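Local coordinates for malate dehydrogenase (PDB 1V9N), which catalyses the NAD-dependent interconversion of (S)-malate and oxaloacetate as a homodimer of the LDH2/MDH2 oxidoreductase family, at residues Met1-Tyr6 against Met330-Lys335; Tyr11-Lys16 against Gly337-Arg342. One frame throughout, in Å; residues are numbered along the deposited sequence.

Contact 1 of 2, residues Met1-Tyr6 against Met330-Lys335. With NDP (NADPH dihydro-nicotinamide-adenine-dinucleotide phosphate), chain B.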
loop_
_atom_site.group_PDB
_atom_site.type_symbol
_atom_site.label_atom_id
_atom_site.label_comp_id
_atom_site.label_asym_id
_atom_site.label_seq_id
_atom_site.Cartn_x
_atom_site.Cartn_y
_atom_site.Cartn_z
HETATM N N MSE A 1 13.182 8.566 -29.400
HETATM C CA MSE A 1 13.719 8.207 -28.055
HETATM C C MSE A 1 12.825 7.150 -27.419
HETATM O O MSE A 1 12.058 6.479 -28.112
HETATM C CB MSE A 1 13.768 9.444 -27.152
HETATM C CG MSE A 1 14.528 10.630 -27.728
HETATM SE SE MSE A 1 13.577 11.529 -29.151
HETATM C CE MSE A 1 12.719 12.919 -28.129
ATOM N N PHE A 2 12.923 6.997 -26.103
ATOM C CA PHE A 2 12.101 6.013 -25.412
ATOM C C PHE A 2 10.666 6.502 -25.248
ATOM O O PHE A 2 10.418 7.688 -25.036
ATOM C CB PHE A 2 12.689 5.685 -24.034
ATOM C CG PHE A 2 11.841 4.740 -23.232
ATOM C CD1 PHE A 2 10.774 5.215 -22.472
ATOM C CD2 PHE A 2 12.076 3.370 -23.275
ATOM C CE1 PHE A 2 9.951 4.340 -21.773
ATOM C CE2 PHE A 2 11.257 2.484 -22.579
ATOM C CZ PHE A 2 10.191 2.972 -21.826
ATOM N N GLU A 3 9.725 5.571 -25.349
ATOM C CA GLU A 3 8.314 5.881 -25.199
ATOM C C GLU A 3 7.590 4.645 -24.655
ATOM O O GLU A 3 7.706 3.549 -25.209
ATOM C CB GLU A 3 7.726 6.294 -26.546
ATOM C CG GLU A 3 7.257 7.733 -26.631
ATOM C CD GLU A 3 6.252 7.913 -27.760
ATOM O OE1 GLU A 3 5.904 6.888 -28.382
ATOM O OE2 GLU A 3 5.817 9.057 -28.020
ATOM N N LYS A 4 6.842 4.839 -23.571
ATOM C CA LYS A 4 6.112 3.762 -22.901
ATOM C C LYS A 4 5.144 2.926 -23.728
ATOM O O LYS A 4 5.107 1.701 -23.593
ATOM C CB LYS A 4 5.363 4.319 -21.684
ATOM C CG LYS A 4 6.234 4.516 -20.453
ATOM C CD LYS A 4 5.481 5.219 -19.337
ATOM C CE LYS A 4 4.251 4.446 -18.901
ATOM N NZ LYS A 4 3.543 5.146 -17.793
ATOM N N GLY A 5 4.346 3.572 -24.566
ATOM C CA GLY A 5 3.395 2.822 -25.360
ATOM C C GLY A 5 3.859 2.591 -26.782
ATOM O O GLY A 5 4.966 2.982 -27.154
ATOM N N TYR A 6 3.017 1.945 -27.579
ATOM C CA TYR A 6 3.346 1.688 -28.973
ATOM C C TYR A 6 2.579 2.659 -29.857
ATOM O O TYR A 6 1.349 2.643 -29.894
ATOM C CB TYR A 6 3.001 0.246 -29.361
ATOM C CG TYR A 6 3.247 -0.070 -30.823
ATOM C CD1 TYR A 6 2.377 0.390 -31.816
ATOM C CD2 TYR A 6 4.360 -0.814 -31.219
ATOM C CE1 TYR A 6 2.610 0.118 -33.165
ATOM C CE2 TYR A 6 4.603 -1.092 -32.568
ATOM C CZ TYR A 6 3.723 -0.621 -33.533
ATOM O OH TYR A 6 3.954 -0.884 -34.867
HETATM N N MSE A 330 7.840 11.249 -21.132
HETATM C CA MSE A 330 7.501 12.666 -21.124
HETATM C C MSE A 330 8.566 13.455 -21.877
HETATM O O MSE A 330 8.260 14.201 -22.807
HETATM C CB MSE A 330 7.401 13.182 -19.686
HETATM C CG MSE A 330 7.312 14.698 -19.570
HETATM SE SE MSE A 330 7.076 15.346 -17.752
HETATM C CE MSE A 330 8.621 16.194 -17.031
ATOM N N GLU A 331 9.817 13.282 -21.462
ATOM C CA GLU A 331 10.949 13.969 -22.072
ATOM C C GLU A 331 10.878 13.878 -23.595
ATOM O O GLU A 331 11.070 14.866 -24.303
ATOM C CB GLU A 331 12.254 13.346 -21.567
ATOM C CG GLU A 331 13.512 14.112 -21.934
ATOM C CD GLU A 331 14.770 13.411 -21.453
ATOM O OE1 GLU A 331 15.077 12.317 -21.976
ATOM O OE2 GLU A 331 15.445 13.945 -20.546
ATOM N N THR A 332 10.589 12.681 -24.088
ATOM C CA THR A 332 10.483 12.440 -25.519
ATOM C C THR A 332 9.361 13.257 -26.156
ATOM O O THR A 332 9.593 14.070 -27.056
ATOM C CB THR A 332 10.217 10.948 -25.802
ATOM O OG1 THR A 332 11.357 10.174 -25.412
ATOM C CG2 THR A 332 9.931 10.723 -27.280
ATOM N N ARG A 333 8.143 13.035 -25.675
ATOM C CA ARG A 333 6.968 13.712 -26.198
ATOM C C ARG A 333 6.967 15.231 -26.061
ATOM O O ARG A 333 6.159 15.910 -26.692
ATOM C CB ARG A 333 5.720 13.110 -25.553
ATOM C CG ARG A 333 5.599 11.627 -25.832
ATOM C CD ARG A 333 4.370 11.011 -25.213
ATOM N NE ARG A 333 4.204 9.629 -25.653
ATOM C CZ ARG A 333 3.193 8.850 -25.293
ATOM N NH1 ARG A 333 2.253 9.318 -24.481
ATOM N NH2 ARG A 333 3.118 7.606 -25.746
ATOM N N LEU A 334 7.868 15.774 -25.251
ATOM C CA LEU A 334 7.934 17.221 -25.083
ATOM C C LEU A 334 8.616 17.893 -26.276
ATOM O O LEU A 334 8.315 19.041 -26.610
ATOM C CB LEU A 334 8.671 17.579 -23.792
ATOM C CG LEU A 334 7.859 17.435 -22.502
ATOM C CD1 LEU A 334 8.737 17.729 -21.295
ATOM C CD2 LEU A 334 6.677 18.394 -22.546
ATOM N N LYS A 335 9.536 17.180 -26.916
ATOM C CA LYS A 335 10.236 17.728 -28.071
ATOM C C LYS A 335 9.840 17.001 -29.348
ATOM O O LYS A 335 10.117 17.470 -30.450
ATOM C CB LYS A 335 11.754 17.659 -27.859
ATOM C CG LYS A 335 12.285 16.308 -27.401
ATOM C CD LYS A 335 13.738 16.434 -26.957
ATOM C CE LYS A 335 14.252 15.152 -26.318
ATOM N NZ LYS A 335 15.611 15.326 -25.729
HETATM P PA NDP B . 1.370 0.766 -14.517
HETATM O O1A NDP B . 1.481 1.470 -15.772
HETATM O O2A NDP B . 1.366 -0.735 -14.411
HETATM O O5B NDP B . 2.543 1.361 -13.536
HETATM C C5B NDP B . 2.698 0.895 -12.183
HETATM C C4B NDP B . 3.865 1.712 -11.596
HETATM O O4B NDP B . 5.026 0.888 -11.807
HETATM C C3B NDP B . 4.184 3.048 -12.207
HETATM O O3B NDP B . 4.583 3.948 -11.129
HETATM C C2B NDP B . 5.308 2.832 -13.158
HETATM O O2B NDP B . 6.151 3.957 -13.462
HETATM C C1B NDP B . 5.989 1.659 -12.523
HETATM N N9A NDP B . 6.621 0.703 -13.473
HETATM C C8A NDP B . 6.166 0.259 -14.748
HETATM N N7A NDP B . 6.999 -0.612 -15.269
HETATM C C5A NDP B . 8.013 -0.769 -14.369
HETATM C C6A NDP B . 9.207 -1.559 -14.318
HETATM N N6A NDP B . 9.512 -2.380 -15.329
HETATM N N1A NDP B . 10.040 -1.476 -13.224
HETATM C C2A NDP B . 9.733 -0.639 -12.179
HETATM N N3A NDP B . 8.632 0.140 -12.130
HETATM C C4A NDP B . 7.804 0.030 -13.264
HETATM O O3 NDP B . 0.150 1.238 -13.646
HETATM P PN NDP B . -1.435 1.226 -13.713
HETATM O O1N NDP B . -1.861 0.456 -12.548
HETATM O O2N NDP B . -1.708 0.650 -15.073
HETATM O O5D NDP B . -1.754 2.781 -13.611
HETATM C C5D NDP B . -2.732 3.441 -14.464
HETATM C C4D NDP B . -2.823 4.976 -14.113
HETATM O O4D NDP B . -4.196 5.262 -13.915
HETATM C C3D NDP B . -2.116 5.447 -12.818
HETATM O O3D NDP B . -1.467 6.694 -13.096
HETATM C C2D NDP B . -3.211 5.543 -11.769
HETATM O O2D NDP B . -2.901 6.504 -10.781
HETATM C C1D NDP B . -4.439 5.886 -12.652
HETATM N N1N NDP B . -5.734 5.388 -12.115
HETATM C C2N NDP B . -6.679 6.379 -11.727
HETATM C C3N NDP B . -7.953 5.901 -11.210
HETATM C C7N NDP B . -8.974 6.872 -10.803
HETATM O O7N NDP B . -10.082 6.544 -10.360
HETATM N N7N NDP B . -8.730 8.207 -10.897
HETATM C C4N NDP B . -8.169 4.492 -11.132
HETATM C C5N NDP B . -7.228 3.543 -11.511
HETATM C C6N NDP B . -6.006 3.987 -12.010
HETATM P P2B NDP B . 6.074 4.838 -14.739
HETATM O O1X NDP B . 7.495 5.026 -15.070
HETATM O O2X NDP B . 5.408 6.138 -14.421
HETATM O O3X NDP B . 5.322 4.092 -15.837
#

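Contact 2 of 2, residues Tyr11-Lys16 against Gly337-Arg342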
loop_
_atom_site.group_PDB
_atom_site.type_symbol
_atom_site.label_atom_id
_atom_site.label_comp_id
_atom_site.label_asym_id
_atom_site.label_seq_id
_atom_site.Cartn_x
_atom_site.Cartn_y
_atom_site.Cartn_z
ATOM N N TYR A 11 -1.617 7.211 -35.052
ATOM C CA TYR A 11 -1.407 8.265 -34.066
ATOM C C TYR A 11 -0.909 9.557 -34.695
ATOM O O TYR A 11 -0.211 9.539 -35.709
ATOM C CB TYR A 11 -0.415 7.808 -32.992
ATOM C CG TYR A 11 -0.979 6.799 -32.018
ATOM C CD1 TYR A 11 -1.256 5.493 -32.414
ATOM C CD2 TYR A 11 -1.250 7.158 -30.697
ATOM C CE1 TYR A 11 -1.790 4.568 -31.518
ATOM C CE2 TYR A 11 -1.783 6.242 -29.796
ATOM C CZ TYR A 11 -2.050 4.952 -30.212
ATOM O OH TYR A 11 -2.584 4.049 -29.321
ATOM N N ILE A 12 -1.274 10.677 -34.079
ATOM C CA ILE A 12 -0.876 11.992 -34.565
ATOM C C ILE A 12 -0.157 12.780 -33.475
ATOM O O ILE A 12 -0.676 12.951 -32.372
ATOM C CB ILE A 12 -2.100 12.821 -35.029
ATOM C CG1 ILE A 12 -2.872 12.070 -36.116
ATOM C CG2 ILE A 12 -1.642 14.174 -35.551
ATOM C CD1 ILE A 12 -3.681 10.891 -35.608
ATOM N N ARG A 13 1.040 13.261 -33.789
ATOM C CA ARG A 13 1.815 14.038 -32.836
ATOM C C ARG A 13 1.177 15.411 -32.664
ATOM O O ARG A 13 0.924 16.114 -33.642
ATOM C CB ARG A 13 3.258 14.201 -33.322
ATOM C CG ARG A 13 4.295 13.505 -32.456
ATOM C CD ARG A 13 4.171 11.994 -32.537
ATOM N NE ARG A 13 5.083 11.331 -31.611
ATOM C CZ ARG A 13 5.261 10.015 -31.551
ATOM N NH1 ARG A 13 4.591 9.214 -32.368
ATOM N NH2 ARG A 13 6.105 9.499 -30.668
ATOM N N VAL A 14 0.914 15.784 -31.418
ATOM C CA VAL A 14 0.314 17.077 -31.119
ATOM C C VAL A 14 1.197 17.817 -30.125
ATOM O O VAL A 14 1.486 17.307 -29.046
ATOM C CB VAL A 14 -1.096 16.916 -30.502
ATOM C CG1 VAL A 14 -1.688 18.280 -30.205
ATOM C CG2 VAL A 14 -1.997 16.139 -31.448
ATOM N N PRO A 15 1.647 19.028 -30.482
ATOM C CA PRO A 15 2.499 19.813 -29.586
ATOM C C PRO A 15 1.881 19.916 -28.195
ATOM O O PRO A 15 0.738 20.347 -28.047
ATOM C CB PRO A 15 2.577 21.162 -30.289
ATOM C CG PRO A 15 2.534 20.774 -31.733
ATOM C CD PRO A 15 1.431 19.742 -31.754
ATOM N N LYS A 16 2.643 19.511 -27.187
ATOM C CA LYS A 16 2.185 19.547 -25.804
ATOM C C LYS A 16 1.431 20.840 -25.502
ATOM O O LYS A 16 0.304 20.811 -25.005
ATOM C CB LYS A 16 3.388 19.395 -24.864
ATOM C CG LYS A 16 3.054 19.327 -23.385
ATOM C CD LYS A 16 2.846 20.706 -22.788
ATOM C CE LYS A 16 2.576 20.619 -21.300
ATOM N NZ LYS A 16 2.352 21.957 -20.694
ATOM N N GLY A 337 6.556 15.672 -29.430
ATOM C CA GLY A 337 5.120 15.872 -29.478
ATOM C C GLY A 337 4.346 14.728 -28.853
ATOM O O GLY A 337 4.831 13.598 -28.798
ATOM N N ILE A 338 3.135 15.018 -28.385
ATOM C CA ILE A 338 2.294 14.005 -27.755
ATOM C C ILE A 338 1.473 13.240 -28.786
ATOM O O ILE A 338 0.681 13.828 -29.515
ATOM C CB ILE A 338 1.310 14.643 -26.749
ATOM C CG1 ILE A 338 2.082 15.443 -25.701
ATOM C CG2 ILE A 338 0.458 13.558 -26.096
ATOM C CD1 ILE A 338 1.202 16.219 -24.751
ATOM N N PRO A 339 1.648 11.914 -28.851
ATOM C CA PRO A 339 0.910 11.080 -29.802
ATOM C C PRO A 339 -0.520 10.809 -29.355
ATOM O O PRO A 339 -0.751 10.217 -28.302
ATOM C CB PRO A 339 1.744 9.808 -29.856
ATOM C CG PRO A 339 2.241 9.698 -28.453
ATOM C CD PRO A 339 2.666 11.117 -28.144
ATOM N N ILE A 340 -1.479 11.248 -30.163
ATOM C CA ILE A 340 -2.889 11.047 -29.861
ATOM C C ILE A 340 -3.515 10.151 -30.922
ATOM O O ILE A 340 -3.411 10.424 -32.117
ATOM C CB ILE A 340 -3.653 12.389 -29.826
ATOM C CG1 ILE A 340 -3.049 13.299 -28.753
ATOM C CG2 ILE A 340 -5.130 12.141 -29.549
ATOM C CD1 ILE A 340 -3.725 14.647 -28.637
ATOM N N TYR A 341 -4.161 9.081 -30.475
ATOM C CA TYR A 341 -4.804 8.132 -31.371
ATOM C C TYR A 341 -5.682 8.856 -32.391
ATOM O O TYR A 341 -6.068 10.008 -32.187
ATOM C CB TYR A 341 -5.637 7.146 -30.548
ATOM C CG TYR A 341 -6.165 5.959 -31.323
ATOM C CD1 TYR A 341 -5.298 5.108 -32.010
ATOM C CD2 TYR A 341 -7.528 5.667 -31.342
ATOM C CE1 TYR A 341 -5.778 3.993 -32.697
ATOM C CE2 TYR A 341 -8.017 4.556 -32.024
ATOM C CZ TYR A 341 -7.137 3.723 -32.698
ATOM O OH TYR A 341 -7.621 2.623 -33.370
ATOM N N ARG A 342 -5.991 8.175 -33.491
ATOM C CA ARG A 342 -6.812 8.748 -34.553
ATOM C C ARG A 342 -8.249 9.024 -34.120
ATOM O O ARG A 342 -8.714 10.161 -34.190
ATOM C CB ARG A 342 -6.812 7.823 -35.777
ATOM C CG ARG A 342 -7.075 6.355 -35.460
ATOM C CD ARG A 342 -7.204 5.492 -36.718
ATOM N NE ARG A 342 -8.515 5.614 -37.359
ATOM C CZ ARG A 342 -8.905 6.643 -38.106
ATOM N NH1 ARG A 342 -8.088 7.665 -38.328
ATOM N NH2 ARG A 342 -10.127 6.657 -38.623
#

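Contact 1 of 2, residues Met1-Tyr6 against Met330-Lys335
M1 and T332 bring the two backbones nearest, 5.9 Å from CA to CA, where the irregular N-terminal segment M1-Y6 runs past the last turns of helix 324-336. T332 is central to the contact. Its OG1 donates to the carbonyl F2 O at 2.7 Å, coming in tilted only slightly from the carbonyl plane. The side chain stands with OG1 beside its own backbone N (chi1 -66°), which also places the hydroxyl within hydrogen-bonding distance of the L328 carbonyl one turn earlier in the helix, so that two backbone oxygens compete for its single proton. The methyl T332 CG2 faces the selenomethionine M1, whose CE lies 3.6 Å from it; the chain of M1 bends at chi2 and chi3 and slides past the threonine in the opposite sense.

Further along, E3 reaches R333 with an extended chain that crosses the arginine at about a right angle. R333 NE donates to E3 OE2 at 2.9 Å in a salt bridge. The carboxylate and guanidinium planes stand 81° apart, and the arginine meets the oxygen from above the carboxylate plane, so this is a single-pronged grip and not a flat bidentate pair. OE2 has a second charged partner in R13, and two cationic groups on one oxygen would favour the ionised carboxylate. K4 instead turns its end away from the helix: its NZ donates to O3X of the NADPH at 2.8 Å and is also bonded to R50 O, while its backbone N is held by T329 OG1. The N-terminal segment, tied to helix 324-336, thus forms part of the cofactor site, supplying a lysine to the phosphate on the adenosine ribose that distinguishes NADPH from NADH.

Contact 2 of 2, residues Tyr11-Lys16 against Gly337-Arg342
I338 O accepts the shortest bond, from V14 N at 2.7 Å, and R13 CA adds a C-H...O contact to the same oxygen at 3.5 Å. Three further backbone bonds, two between I12 and I340 and one from I338 N to V14 O, complete the pairing.

On the face that carries Y11, R13, P339 and Y341, the two tyrosines form a T-shaped pair. The edge of Y341 points at the face of Y11, with ring centroids 5.3 Å apart and planes at 62°. Y341 CA sits over that same ring, 4.0 Å from its centroid, in a CH-pi contact. The Y11 ring is directed there by chi1 of -73°, which puts CG beside the backbone N, and its OH is bonded to E53. The two strands make a small antiparallel sheet, separate from the large mixed sheet of the subunit, joining a strand near the N-terminus to one that leads from helix 324-336 into helix 342-355. G337, with positive phi, is the first residue to leave the helical conformation after helix 324-336.

Next along the same face, P339 CB lies over one face of the R13 guanidinium, 3.8 Å from R13 NH1 and offset toward the rim of the group, whose charge is paired with E3. The other face is aliphatic. V14 CG2 meets I340 CD1 at 3.6 Å, and I338 CD1 meets K16 CA, also at 3.6 Å, where helix 16-29 begins. L19 of that helix packs against both I338 and I340, and I338 also touches D48 and L49 of helix 34-49.

The centres of contacts 1 and 2 are about 11 Å apart, and the chain alternates between them: helix 324-336 of contact 1 passes directly into strand 338-341 of contact 2, and the N-terminal segment leads on, after a short loop, to strand 11-14. A salt bridge joins them, E3 OE2 to R13 NH2 at 2.7 Å. Packing adds R333 NE against P339 CD at 3.3 Å, and L334 CD2 against K16 CG at 3.8 Å. Contact 1 alone reaches the cofactor, through K4; G326 N, on the same helix, also bonds the NADPH, as do D184 and A186 of the same chain and E238, H243 and K244 of the second subunit.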